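Local coordinates for xylose isomerase domain protein TIM barrel (Planctomyces limnophilus, PDB 3TVA) that binds a magnesium ion in a TIM barrel and probably acts as an isomerase, though its substrate is not established, at residues A[37-42]-A[67-72]; A[80-85]-A[225-230]; A[199-204]-A[247-252]; A[124-129]-A[160-165]. All coordinates share one frame; numbering follows the deposited sequence. Where two conformers were deposited one is given.

How the interactions relate
Interaction 1 lies closest to the centre of the chain and, like interaction 4, is buried; interactions 2 and 3 are only partly so. It pairs two parallel strands of the barrel wall through backbone hydrogen bonds and interlocking valines. Interactions 2 and 4 both tie together loops that follow barrel strands, one through an indole face and a water, the other through a buried carboxylate and a phenyl ring; they meet where T85 packs on F125. Interaction 3 joins two outer helices, with leucine and isoleucine inside and an exposed salt bridge outside. It borders interaction 4 through A199 and V203, which rest on A164. Interaction 1 touches none of the others, although helix 82-88 of interaction 2 follows its strand 66-71.

Interaction 1 of 4, residues A[37-42]-A[67-72]; sequences TVQVHA and VTVIFG
V67 is a branched wedge set between V38 and V40: its CG1 lies 3.7 Å from V40 CG2, while its CG2 turns to V38 CG2. The small A42 accepts the bulk of I70, with CB 3.7 Å from I70 CG2. Beta-branched residues suit these parallel strands. T68 N bonds V38 O (2.9 Å), but the helix-like backbone of T68 adds a residue there, so V40 N goes to V69 O; from V40 on the ladder is regular, with F71 N to V40 O (2.7 Å) and A42 N to F71 O.

On the other face Q39 lies alongside V69, its CG 3.8 Å from V69 CB. CG beside the backbone N (chi1 -68°) and an extended chain beyond it carry the amide to the edge of the F71 ring. Q39 OE1 is 3.2 Å from F71 CE1, the two planes only 9° apart. OE1 also accepts from H211, a magnesium ligand, and NE2 bonds to N182. A leucine in place of Q39 would probably leave H211 NE2 and N182 OD1 without their amide partner.

The strands belong to a beta-alpha-beta unit of the TIM barrel. Strands 13-18 and 118-121 flank the pair; helix 50-62 covers V40 and V67, and helix 97-114 covers A42 and I70.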
loop_
_atom_site.group_PDB
_atom_site.type_symbol
_atom_site.label_atom_id
_atom_site.label_comp_id
_atom_site.label_asym_id
_atom_site.label_seq_id
_atom_site.Cartn_x
_atom_site.Cartn_y
_atom_site.Cartn_z
ATOM N N THR A 37 11.726 10.060 -0.361
ATOM C CA THR A 37 10.966 9.109 -1.179
ATOM C C THR A 37 9.476 9.254 -0.933
ATOM O O THR A 37 9.061 9.718 0.127
ATOM C CB THR A 37 11.311 7.607 -0.888
ATOM O OG1 THR A 37 10.852 7.253 0.422
ATOM C CG2 THR A 37 12.790 7.338 -0.994
ATOM N N VAL A 38 8.678 8.862 -1.921
ATOM C CA VAL A 38 7.234 8.801 -1.753
ATOM C C VAL A 38 6.673 7.574 -2.463
ATOM O O VAL A 38 7.276 7.041 -3.395
ATOM C CB VAL A 38 6.515 10.049 -2.341
ATOM C CG1 VAL A 38 6.888 11.329 -1.588
ATOM C CG2 VAL A 38 6.793 10.191 -3.840
ATOM N N GLN A 39 5.502 7.143 -2.016
ATOM C CA GLN A 39 4.631 6.315 -2.829
ATOM C C GLN A 39 3.531 7.243 -3.302
ATOM O O GLN A 39 3.194 8.209 -2.631
ATOM C CB GLN A 39 4.029 5.170 -2.021
ATOM C CG GLN A 39 5.048 4.135 -1.590
ATOM C CD GLN A 39 4.383 2.932 -0.967
ATOM O OE1 GLN A 39 3.174 2.761 -1.087
ATOM N NE2 GLN A 39 5.164 2.089 -0.295
ATOM N N VAL A 40 2.997 6.978 -4.481
ATOM C CA VAL A 40 2.042 7.892 -5.077
ATOM C C VAL A 40 0.775 7.164 -5.491
ATOM O O VAL A 40 0.835 6.139 -6.180
ATOM C CB VAL A 40 2.639 8.551 -6.342
ATOM C CG1 VAL A 40 1.700 9.604 -6.885
ATOM C CG2 VAL A 40 3.989 9.169 -6.018
ATOM N N HIS A 41 -0.374 7.698 -5.101
ATOM C CA HIS A 41 -1.607 7.206 -5.669
ATOM C C HIS A 41 -1.671 7.633 -7.146
ATOM O O HIS A 41 -1.421 8.789 -7.471
ATOM C CB HIS A 41 -2.816 7.723 -4.897
ATOM C CG HIS A 41 -4.082 6.992 -5.221
ATOM N ND1 HIS A 41 -4.710 7.100 -6.446
ATOM C CD2 HIS A 41 -4.822 6.121 -4.493
ATOM C CE1 HIS A 41 -5.798 6.345 -6.449
ATOM N NE2 HIS A 41 -5.886 5.738 -5.277
ATOM N N ALA A 42 -1.983 6.701 -8.040
ATOM C CA ALA A 42 -2.023 7.023 -9.468
ATOM C C ALA A 42 -3.053 8.114 -9.744
ATOM O O ALA A 42 -4.111 8.150 -9.128
ATOM C CB ALA A 42 -2.337 5.782 -10.306
ATOM N N VAL A 67 10.228 8.186 -6.458
ATOM C CA VAL A 67 8.923 7.530 -6.398
ATOM C C VAL A 67 9.121 6.020 -6.374
ATOM O O VAL A 67 9.656 5.453 -7.315
ATOM C CB VAL A 67 8.081 7.886 -7.643
ATOM C CG1 VAL A 67 6.695 7.222 -7.568
ATOM C CG2 VAL A 67 7.972 9.404 -7.791
ATOM N N THR A 68 8.805 5.403 -5.241
ATOM C CA THR A 68 9.006 3.971 -5.028
ATOM C C THR A 68 7.888 3.018 -5.489
ATOM O O THR A 68 8.157 1.920 -5.942
ATOM C CB THR A 68 9.436 3.693 -3.581
ATOM O OG1 THR A 68 8.393 4.104 -2.692
ATOM C CG2 THR A 68 10.719 4.487 -3.258
ATOM N N VAL A 69 6.636 3.431 -5.327
ATOM C CA VAL A 69 5.496 2.623 -5.739
ATOM C C VAL A 69 4.386 3.556 -6.220
ATOM O O VAL A 69 4.173 4.630 -5.649
ATOM C CB VAL A 69 4.903 1.757 -4.569
ATOM C CG1 VAL A 69 3.789 0.860 -5.087
ATOM C CG2 VAL A 69 5.971 0.903 -3.842
ATOM N N ILE A 70 3.680 3.155 -7.275
ATOM C CA ILE A 70 2.475 3.869 -7.680
ATOM C C ILE A 70 1.239 2.995 -7.438
ATOM O O ILE A 70 1.152 1.883 -7.942
ATOM C CB ILE A 70 2.563 4.347 -9.156
ATOM C CG1 ILE A 70 3.656 5.429 -9.258
ATOM C CG2 ILE A 70 1.196 4.865 -9.613
ATOM C CD1 ILE A 70 4.022 5.855 -10.661
ATOM N N PHE A 71 0.291 3.497 -6.655
ATOM C CA PHE A 71 -0.836 2.687 -6.198
ATOM C C PHE A 71 -2.072 2.857 -7.064
ATOM O O PHE A 71 -2.423 3.968 -7.438
ATOM C CB PHE A 71 -1.179 3.030 -4.731
ATOM C CG PHE A 71 -0.763 1.966 -3.752
ATOM C CD1 PHE A 71 0.522 1.937 -3.243
ATOM C CD2 PHE A 71 -1.655 0.977 -3.363
ATOM C CE1 PHE A 71 0.912 0.946 -2.351
ATOM C CE2 PHE A 71 -1.274 -0.013 -2.479
ATOM C CZ PHE A 71 0.013 -0.027 -1.971
ATOM N N GLY A 72 -2.733 1.752 -7.384
ATOM C CA GLY A 72 -4.021 1.828 -8.045
ATOM C C GLY A 72 -5.151 2.167 -7.087
ATOM O O GLY A 72 -5.083 1.893 -5.894
HETATM O O HOH W 1 8.450 5.680 -0.292
HETATM O O HOH W 2 8.349 1.787 -1.043
#

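Interaction 2 of 4, residues A[80-85]-A[225-230]; sequences ADIPTT and KSWGQE
I82 and W227 form a CH-pi contact that joins two loop regions around the mouth of the barrel: the start of helix 82-88 and the excursion leading into strand 229-231. I82 CG1 stands 3.7 Å from the centroid of the six-membered ring of W227, only 7° off its normal. With CG1 placed beside the backbone N (chi1 -64°), the chain runs over the indole and ends with CD1 near the K225 and S226 carbonyls. The unbranched CG1-CD1 arm of isoleucine suits a broad aromatic face.

T85 approaches the same indole at its edge, OG1 3.2 Å from W227 CZ2, while donating its proton to D81 O at 2.8 Å. That carbonyl also accepts from T85 N. D81 is the N-cap of the helix, a favoured place for aspartate: OD1 takes the T84 N-H at 2.8 Å and the T84 hydroxyl as well. Where the backbones face each other, a water accepts from I82 N (2.8 Å) and donates to K225 O (2.6 Å).

A glycerol, probably from the crystallisation liquor, has its nearest atom about 4 Å from the W227 side chain, and Y191 meets the indole with its ring. T85 also reaches F125, in the loop after strand 118-121. Beyond W227 the chain enters strand 229-231, antiparallel to strand 207-216.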
loop_
_atom_site.group_PDB
_atom_site.type_symbol
_atom_site.label_atom_id
_atom_site.label_comp_id
_atom_site.label_asym_id
_atom_site.label_seq_id
_atom_site.Cartn_x
_atom_site.Cartn_y
_atom_site.Cartn_z
ATOM N N ALA A 80 -16.780 2.349 3.148
ATOM C CA ALA A 80 -17.748 2.797 4.161
ATOM C C ALA A 80 -17.889 1.843 5.335
ATOM O O ALA A 80 -17.967 2.270 6.482
ATOM C CB ALA A 80 -19.127 3.029 3.529
ATOM N N ASP A 81 -17.945 0.551 5.048
ATOM C CA ASP A 81 -17.907 -0.435 6.114
ATOM C C ASP A 81 -17.272 -1.703 5.571
ATOM O O ASP A 81 -16.908 -1.758 4.384
ATOM C CB ASP A 81 -19.301 -0.675 6.754
ATOM C CG ASP A 81 -20.359 -1.137 5.752
ATOM O OD1 ASP A 81 -20.028 -1.815 4.755
ATOM O OD2 ASP A 81 -21.549 -0.827 5.975
ATOM N N ILE A 82 -17.121 -2.714 6.422
ATOM C CA ILE A 82 -16.422 -3.933 6.000
ATOM C C ILE A 82 -17.142 -4.691 4.857
ATOM O O ILE A 82 -16.512 -5.007 3.849
ATOM C CB ILE A 82 -15.958 -4.800 7.203
ATOM C CG1 ILE A 82 -14.914 -4.002 8.004
ATOM C CG2 ILE A 82 -15.359 -6.152 6.727
ATOM C CD1 ILE A 82 -14.413 -4.657 9.287
ATOM N N PRO A 83 -18.468 -4.923 4.977
ATOM C CA PRO A 83 -19.179 -5.572 3.862
ATOM C C PRO A 83 -19.147 -4.787 2.546
ATOM O O PRO A 83 -19.132 -5.400 1.482
ATOM C CB PRO A 83 -20.628 -5.655 4.368
ATOM C CG PRO A 83 -20.502 -5.668 5.862
ATOM C CD PRO A 83 -19.328 -4.781 6.169
ATOM N N THR A 84 -19.159 -3.461 2.614
ATOM C CA THR A 84 -19.171 -2.644 1.402
ATOM C C THR A 84 -17.814 -2.732 0.723
ATOM O O THR A 84 -17.712 -2.715 -0.513
ATOM C CB THR A 84 -19.540 -1.173 1.731
ATOM O OG1 THR A 84 -20.880 -1.143 2.242
ATOM C CG2 THR A 84 -19.463 -0.268 0.503
ATOM N N THR A 85 -16.768 -2.826 1.543
ATOM C CA THR A 85 -15.422 -2.983 1.026
ATOM C C THR A 85 -15.341 -4.273 0.219
ATOM O O THR A 85 -14.884 -4.263 -0.928
ATOM C CB THR A 85 -14.378 -3.014 2.166
ATOM O OG1 THR A 85 -14.490 -1.811 2.938
ATOM C CG2 THR A 85 -12.967 -3.102 1.592
ATOM N N LYS A 225 -16.369 -6.880 11.997
ATOM C CA LYS A 225 -17.718 -6.373 11.761
ATOM C C LYS A 225 -17.718 -4.847 11.690
ATOM O O LYS A 225 -18.142 -4.264 10.692
ATOM C CB LYS A 225 -18.714 -6.933 12.776
ATOM C CG LYS A 225 -18.901 -8.438 12.610
ATOM C CD LYS A 225 -20.053 -8.973 13.429
ATOM C CE LYS A 225 -19.769 -8.807 14.897
ATOM N NZ LYS A 225 -20.786 -9.461 15.766
ATOM N N SER A 226 -17.300 -4.208 12.778
ATOM C CA SER A 226 -17.019 -2.780 12.768
ATOM C C SER A 226 -15.536 -2.519 12.498
ATOM O O SER A 226 -14.661 -3.288 12.930
ATOM C CB SER A 226 -17.414 -2.153 14.098
ATOM O OG SER A 226 -18.750 -2.491 14.426
ATOM N N TRP A 227 -15.254 -1.445 11.766
ATOM C CA TRP A 227 -13.880 -1.013 11.543
ATOM C C TRP A 227 -13.216 -0.758 12.893
ATOM O O TRP A 227 -13.870 -0.300 13.827
ATOM C CB TRP A 227 -13.857 0.309 10.775
ATOM C CG TRP A 227 -14.131 0.246 9.282
ATOM C CD1 TRP A 227 -15.133 0.904 8.596
ATOM C CD2 TRP A 227 -13.376 -0.471 8.294
ATOM N NE1 TRP A 227 -15.043 0.627 7.250
ATOM C CE2 TRP A 227 -13.978 -0.216 7.039
ATOM C CE3 TRP A 227 -12.253 -1.313 8.349
ATOM C CZ2 TRP A 227 -13.495 -0.772 5.852
ATOM C CZ3 TRP A 227 -11.771 -1.864 7.168
ATOM C CH2 TRP A 227 -12.391 -1.589 5.935
ATOM N N GLY A 228 -11.916 -1.027 12.991
ATOM C CA GLY A 228 -11.129 -0.444 14.064
ATOM C C GLY A 228 -10.939 1.041 13.762
ATOM O O GLY A 228 -11.557 1.578 12.843
ATOM N N GLN A 229 -10.083 1.718 14.518
ATOM C CA GLN A 229 -9.923 3.158 14.346
ATOM C C GLN A 229 -8.479 3.519 14.026
ATOM O O GLN A 229 -7.578 3.192 14.792
ATOM C CB GLN A 229 -10.352 3.888 15.625
ATOM C CG GLN A 229 -10.175 5.398 15.561
ATOM C CD GLN A 229 -10.330 6.074 16.924
ATOM O OE1 GLN A 229 -10.573 5.415 17.943
ATOM N NE2 GLN A 229 -10.185 7.400 16.944
ATOM N N GLU A 230 -8.254 4.206 12.914
ATOM C CA GLU A 230 -6.898 4.637 12.584
ATOM C C GLU A 230 -6.515 5.812 13.473
ATOM O O GLU A 230 -7.332 6.686 13.708
ATOM C CB GLU A 230 -6.770 5.026 11.109
ATOM C CG GLU A 230 -5.329 5.342 10.715
ATOM C CD GLU A 230 -5.190 5.988 9.336
ATOM O OE1 GLU A 230 -6.094 5.816 8.486
ATOM O OE2 GLU A 230 -4.165 6.674 9.111
HETATM O O HOH W 3 -17.770 -2.268 9.139
#

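Interaction 3 of 4, residues A[199-204]-A[247-252]; sequences ALRKVA and LWEIGY
R201 and E249 meet because both chains are stretched: E249 has CG anti to its backbone N and continues straight, while R201, its CG opposite the carbonyl carbon, runs extended to NE. In L200 the same first torsion as in E249 (chi1 175°) sends both methyls across to L247 and I250. I250 is different, with CG1 between backbone N and carbonyl carbon (chi1 65°), which brings CD1 to both L200 and A204.

The guanidinium grips the carboxylate end-on, R201 NH1 to E249 OE2 and R201 NH2 to E249 OE1, each at 3.0 Å. The two planes stand 54° apart, so the pairing is twisted: NH1 comes from above the carboxylate plane, whereas NH2 meets OE1 on its syn side, still tilted out of that plane. Long charged chains suit this exposed edge of the contact, where both residues also touch a crystal neighbour. Further in, the contact is apolar. L200 CD2 lies 4.0 Å from L247 CD2, the chains crossing at about a right angle, and L200 CD1 meets I250 CD1, also at 4.0 Å. A204 is small enough to let I250 close in, A204 CB to I250 CD1 3.8 Å.

G251 then ends helix 240-249 in a Schellman motif, with Y252 N bonded to L247 O and G251 N to W248 O; at the positive phi of G251 a CB would be pressed against the carbonyl O of I250, so glycine suits the turn.

Both helices pack on the outside of the barrel. L200 reaches F183 of strand 179-183 and V207 of strand 207-216, L247 lies on I210, and V203 touches helix 164-174.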
loop_
_atom_site.group_PDB
_atom_site.type_symbol
_atom_site.label_atom_id
_atom_site.label_comp_id
_atom_site.label_asym_id
_atom_site.label_seq_id
_atom_site.Cartn_x
_atom_site.Cartn_y
_atom_site.Cartn_z
ATOM N N ALA A 199 1.716 -11.820 11.439
ATOM C CA ALA A 199 1.461 -11.976 10.014
ATOM C C ALA A 199 2.698 -11.579 9.212
ATOM O O ALA A 199 3.041 -12.237 8.247
ATOM C CB ALA A 199 0.252 -11.149 9.567
ATOM N N LEU A 200 3.342 -10.488 9.615
ATOM C CA LEU A 200 4.579 -10.040 8.987
ATOM C C LEU A 200 5.646 -11.137 8.966
ATOM O O LEU A 200 6.297 -11.342 7.944
ATOM C CB LEU A 200 5.131 -8.819 9.721
ATOM C CG LEU A 200 6.495 -8.329 9.230
ATOM C CD1 LEU A 200 6.428 -7.897 7.752
ATOM C CD2 LEU A 200 6.988 -7.184 10.121
ATOM N N ARG A 201 5.845 -11.821 10.098
ATOM C CA ARG A 201 6.800 -12.922 10.147
ATOM C C ARG A 201 6.434 -14.007 9.139
ATOM O O ARG A 201 7.299 -14.563 8.481
ATOM C CB ARG A 201 6.861 -13.552 11.533
ATOM C CG ARG A 201 7.479 -12.679 12.621
ATOM C CD ARG A 201 7.706 -13.511 13.880
ATOM N NE ARG A 201 8.592 -12.801 14.788
ATOM C CZ ARG A 201 9.916 -12.849 14.712
ATOM N NH1 ARG A 201 10.498 -13.604 13.796
ATOM N NH2 ARG A 201 10.648 -12.150 15.559
ATOM N N LYS A 202 5.146 -14.321 9.033
ATOM C CA LYS A 202 4.709 -15.392 8.146
ATOM C C LYS A 202 4.946 -15.052 6.678
ATOM O O LYS A 202 5.271 -15.932 5.883
ATOM C CB LYS A 202 3.223 -15.689 8.356
ATOM C CG LYS A 202 2.926 -16.599 9.530
ATOM C CD LYS A 202 1.423 -16.809 9.669
ATOM C CE LYS A 202 1.091 -17.921 10.650
ATOM N NZ LYS A 202 -0.380 -18.020 10.892
ATOM N N VAL A 203 4.732 -13.790 6.309
ATOM C CA VAL A 203 4.811 -13.384 4.900
ATOM C C VAL A 203 6.148 -12.780 4.473
ATOM O O VAL A 203 6.262 -12.257 3.361
ATOM C CB VAL A 203 3.620 -12.500 4.455
ATOM C CG1 VAL A 203 2.302 -13.220 4.751
ATOM C CG2 VAL A 203 3.671 -11.111 5.114
ATOM N N ALA A 204 7.124 -12.820 5.379
ATOM C CA ALA A 204 8.365 -12.057 5.263
ATOM C C ALA A 204 9.027 -12.129 3.878
ATOM O O ALA A 204 9.462 -11.106 3.349
ATOM C CB ALA A 204 9.364 -12.523 6.346
ATOM N N LEU A 247 10.842 -5.948 11.263
ATOM C CA LEU A 247 11.251 -5.649 9.881
ATOM C C LEU A 247 12.757 -5.752 9.737
ATOM O O LEU A 247 13.270 -6.268 8.744
ATOM C CB LEU A 247 10.826 -4.228 9.477
ATOM C CG LEU A 247 9.382 -4.033 9.000
ATOM C CD1 LEU A 247 9.056 -2.539 8.809
ATOM C CD2 LEU A 247 9.128 -4.818 7.710
ATOM N N TRP A 248 13.473 -5.238 10.730
ATOM C CA TRP A 248 14.922 -5.278 10.674
ATOM C C TRP A 248 15.408 -6.729 10.670
ATOM O O TRP A 248 16.256 -7.097 9.865
ATOM C CB TRP A 248 15.521 -4.520 11.853
ATOM C CG TRP A 248 17.010 -4.432 11.805
ATOM C CD1 TRP A 248 17.908 -5.124 12.585
ATOM C CD2 TRP A 248 17.784 -3.603 10.934
ATOM N NE1 TRP A 248 19.196 -4.768 12.245
ATOM C CE2 TRP A 248 19.146 -3.839 11.232
ATOM C CE3 TRP A 248 17.458 -2.675 9.932
ATOM C CZ2 TRP A 248 20.182 -3.181 10.563
ATOM C CZ3 TRP A 248 18.487 -2.027 9.270
ATOM C CH2 TRP A 248 19.834 -2.282 9.590
ATOM N N GLU A 249 14.848 -7.550 11.555
ATOM C CA GLU A 249 15.232 -8.960 11.648
ATOM C C GLU A 249 15.028 -9.747 10.344
ATOM O O GLU A 249 15.850 -10.594 9.985
ATOM C CB GLU A 249 14.478 -9.659 12.782
ATOM C CG GLU A 249 14.688 -11.166 12.756
ATOM C CD GLU A 249 13.777 -11.929 13.691
ATOM O OE1 GLU A 249 13.401 -11.376 14.755
ATOM O OE2 GLU A 249 13.443 -13.099 13.376
ATOM N N ILE A 250 13.954 -9.465 9.611
ATOM C CA ILE A 250 13.698 -10.233 8.393
ATOM C C ILE A 250 14.456 -9.719 7.175
ATOM O O ILE A 250 14.312 -10.255 6.082
ATOM C CB ILE A 250 12.224 -10.329 8.064
ATOM C CG1 ILE A 250 11.678 -8.933 7.730
ATOM C CG2 ILE A 250 11.489 -10.978 9.233
ATOM C CD1 ILE A 250 10.241 -8.935 7.266
ATOM N N GLY A 251 15.267 -8.686 7.357
ATOM C CA GLY A 251 16.088 -8.203 6.266
ATOM C C GLY A 251 15.502 -7.055 5.455
ATOM O O GLY A 251 16.093 -6.676 4.445
ATOM N N TYR A 252 14.385 -6.458 5.892
ATOM C CA TYR A 252 13.821 -5.369 5.098
ATOM C C TYR A 252 14.612 -4.092 5.328
ATOM O O TYR A 252 14.803 -3.659 6.468
ATOM C CB TYR A 252 12.350 -5.128 5.432
ATOM C CG TYR A 252 11.777 -4.011 4.594
ATOM C CD1 TYR A 252 11.445 -4.224 3.255
ATOM C CD2 TYR A 252 11.600 -2.732 5.127
ATOM C CE1 TYR A 252 10.923 -3.196 2.470
ATOM C CE2 TYR A 252 11.083 -1.689 4.348
ATOM C CZ TYR A 252 10.752 -1.931 3.024
ATOM O OH TYR A 252 10.248 -0.916 2.255
#

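Interaction 4 of 4, residues A[124-129]-A[160-165]; sequences GFVPES and GQESAD
Q161 meets F125 and E162 meets V126 just after G160, where glycine suits the chain because a CB on G160 would clash with E162 OE2. Q161 then lays its aliphatic part over a face of F125, Q161 CB 3.7 Å from the F125 ring centroid, a CH-pi contact that is doubtful for the other conformer deposited for F125. CG is anti to the backbone N in Q161 (chi1 -166°), which points the chain at the ring; a bend at the next bond then turns the amide to within 19° of the phenyl plane. Glutamine suits the spot, greasy at its base and polar at its end.

These are loops after adjacent parallel strands of the TIM barrel, 118-121 and 154-158, the latter ending in the magnesium ligand E158.

E162 follows, bent at chi2, which swings the carboxylate toward V126. E162 OE1 takes the V126 N-H at 3.1 Å along a nearly straight bond (168° at the hydrogen), approached from above the carboxylate plane, and E162 CG packs 3.8 Å from V126 CB. A water lies 2.6 Å from E162 OE2 and 2.8 Å from G124 O. Were E162 replaced by an alanine, V126 N would probably lose its acceptor and a gap would probably open beside the valine.

S163 is the N-cap of helix 164-174, its OG bonded to H166 N, and the H166 ring in turn bonds V126 O. A164, small enough for close helix packing, rests on A199, while D165 makes a long, weak ion pair with K202.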
loop_
_atom_site.group_PDB
_atom_site.type_symbol
_atom_site.label_atom_id
_atom_site.label_comp_id
_atom_site.label_asym_id
_atom_site.label_seq_id
_atom_site.Cartn_x
_atom_site.Cartn_y
_atom_site.Cartn_z
ATOM N N GLY A 124 -8.736 -6.700 -3.195
ATOM C CA GLY A 124 -10.098 -6.975 -2.748
ATOM C C GLY A 124 -10.171 -8.226 -1.900
ATOM O O GLY A 124 -9.129 -8.792 -1.541
ATOM N N PHE A 125 -11.376 -8.706 -1.603
ATOM C CA PHE A 125 -11.482 -9.794 -0.634
ATOM C C PHE A 125 -11.346 -11.110 -1.382
ATOM O O PHE A 125 -12.275 -11.564 -2.040
ATOM C CB PHE A 125 -12.840 -9.742 0.083
ATOM C CG PHE A 125 -12.885 -8.783 1.253
ATOM C CD1 PHE A 125 -13.411 -9.184 2.477
ATOM C CD2 PHE A 125 -12.401 -7.483 1.132
ATOM C CE1 PHE A 125 -13.462 -8.306 3.552
ATOM C CE2 PHE A 125 -12.433 -6.611 2.203
ATOM C CZ PHE A 125 -12.969 -7.019 3.413
ATOM N N VAL A 126 -10.188 -11.742 -1.213
ATOM C CA VAL A 126 -9.814 -12.937 -1.964
ATOM C C VAL A 126 -10.715 -14.093 -1.537
ATOM O O VAL A 126 -10.800 -14.407 -0.353
ATOM C CB VAL A 126 -8.326 -13.317 -1.735
ATOM C CG1 VAL A 126 -7.995 -14.681 -2.384
ATOM C CG2 VAL A 126 -7.406 -12.222 -2.258
ATOM N N PRO A 127 -11.418 -14.702 -2.499
ATOM C CA PRO A 127 -12.341 -15.825 -2.267
ATOM C C PRO A 127 -11.613 -17.054 -1.724
ATOM O O PRO A 127 -10.400 -17.164 -1.904
ATOM C CB PRO A 127 -12.858 -16.151 -3.671
ATOM C CG PRO A 127 -12.557 -14.962 -4.498
ATOM C CD PRO A 127 -11.334 -14.339 -3.921
ATOM N N GLU A 128 -12.347 -17.953 -1.073
ATOM C CA GLU A 128 -11.822 -19.257 -0.678
ATOM C C GLU A 128 -11.295 -19.958 -1.919
ATOM O O GLU A 128 -11.876 -19.828 -2.993
ATOM C CB GLU A 128 -12.926 -20.113 -0.063
ATOM C CG GLU A 128 -13.261 -19.813 1.387
ATOM C CD GLU A 128 -14.347 -20.747 1.935
ATOM O OE1 GLU A 128 -14.418 -21.917 1.486
ATOM O OE2 GLU A 128 -15.134 -20.308 2.808
ATOM N N SER A 129 -10.193 -20.691 -1.776
ATOM C CA SER A 129 -9.558 -21.366 -2.909
ATOM C C SER A 129 -10.445 -22.435 -3.552
ATOM O O SER A 129 -10.259 -22.788 -4.716
ATOM C CB SER A 129 -8.235 -21.985 -2.478
ATOM O OG SER A 129 -8.421 -22.808 -1.339
ATOM N N GLY A 160 -4.694 -6.879 3.088
ATOM C CA GLY A 160 -6.148 -6.890 3.029
ATOM C C GLY A 160 -6.822 -7.485 4.251
ATOM O O GLY A 160 -6.300 -7.449 5.371
ATOM N N GLN A 161 -8.011 -8.020 4.021
ATOM C CA GLN A 161 -8.759 -8.713 5.064
ATOM C C GLN A 161 -8.343 -10.181 5.209
ATOM O O GLN A 161 -8.703 -10.838 6.191
ATOM C CB GLN A 161 -10.258 -8.621 4.782
ATOM C CG GLN A 161 -11.163 -9.000 5.954
ATOM C CD GLN A 161 -11.715 -10.420 5.845
ATOM O OE1 GLN A 161 -11.356 -11.182 4.938
ATOM N NE2 GLN A 161 -12.596 -10.777 6.777
ATOM N N GLU A 162 -7.574 -10.690 4.253
ATOM C CA GLU A 162 -7.165 -12.090 4.299
ATOM C C GLU A 162 -6.282 -12.338 5.504
ATOM O O GLU A 162 -5.453 -11.506 5.870
ATOM C CB GLU A 162 -6.366 -12.504 3.051
ATOM C CG GLU A 162 -7.118 -12.381 1.768
ATOM C CD GLU A 162 -7.358 -10.936 1.405
ATOM O OE1 GLU A 162 -8.530 -10.580 1.135
ATOM O OE2 GLU A 162 -6.370 -10.161 1.433
ATOM N N SER A 163 -6.431 -13.513 6.084
ATOM C CA SER A 163 -5.452 -13.994 7.040
ATOM C C SER A 163 -4.119 -14.174 6.298
ATOM O O SER A 163 -4.091 -14.300 5.068
ATOM C CB SER A 163 -5.916 -15.332 7.584
ATOM O OG SER A 163 -5.781 -16.311 6.573
ATOM N N ALA A 164 -3.008 -14.147 7.029
ATOM C CA ALA A 164 -1.697 -14.346 6.407
ATOM C C ALA A 164 -1.627 -15.691 5.670
ATOM O O ALA A 164 -1.040 -15.782 4.599
ATOM C CB ALA A 164 -0.568 -14.233 7.456
ATOM N N ASP A 165 -2.242 -16.727 6.235
ATOM C CA ASP A 165 -2.246 -18.044 5.599
ATOM C C ASP A 165 -2.933 -18.038 4.211
ATOM O O ASP A 165 -2.415 -18.625 3.253
ATOM C CB ASP A 165 -2.909 -19.088 6.513
ATOM C CG ASP A 165 -2.032 -19.472 7.720
ATOM O OD1 ASP A 165 -0.795 -19.267 7.684
ATOM O OD2 ASP A 165 -2.586 -19.990 8.711
HETATM O O HOH W 4 -6.557 -8.336 -0.450
#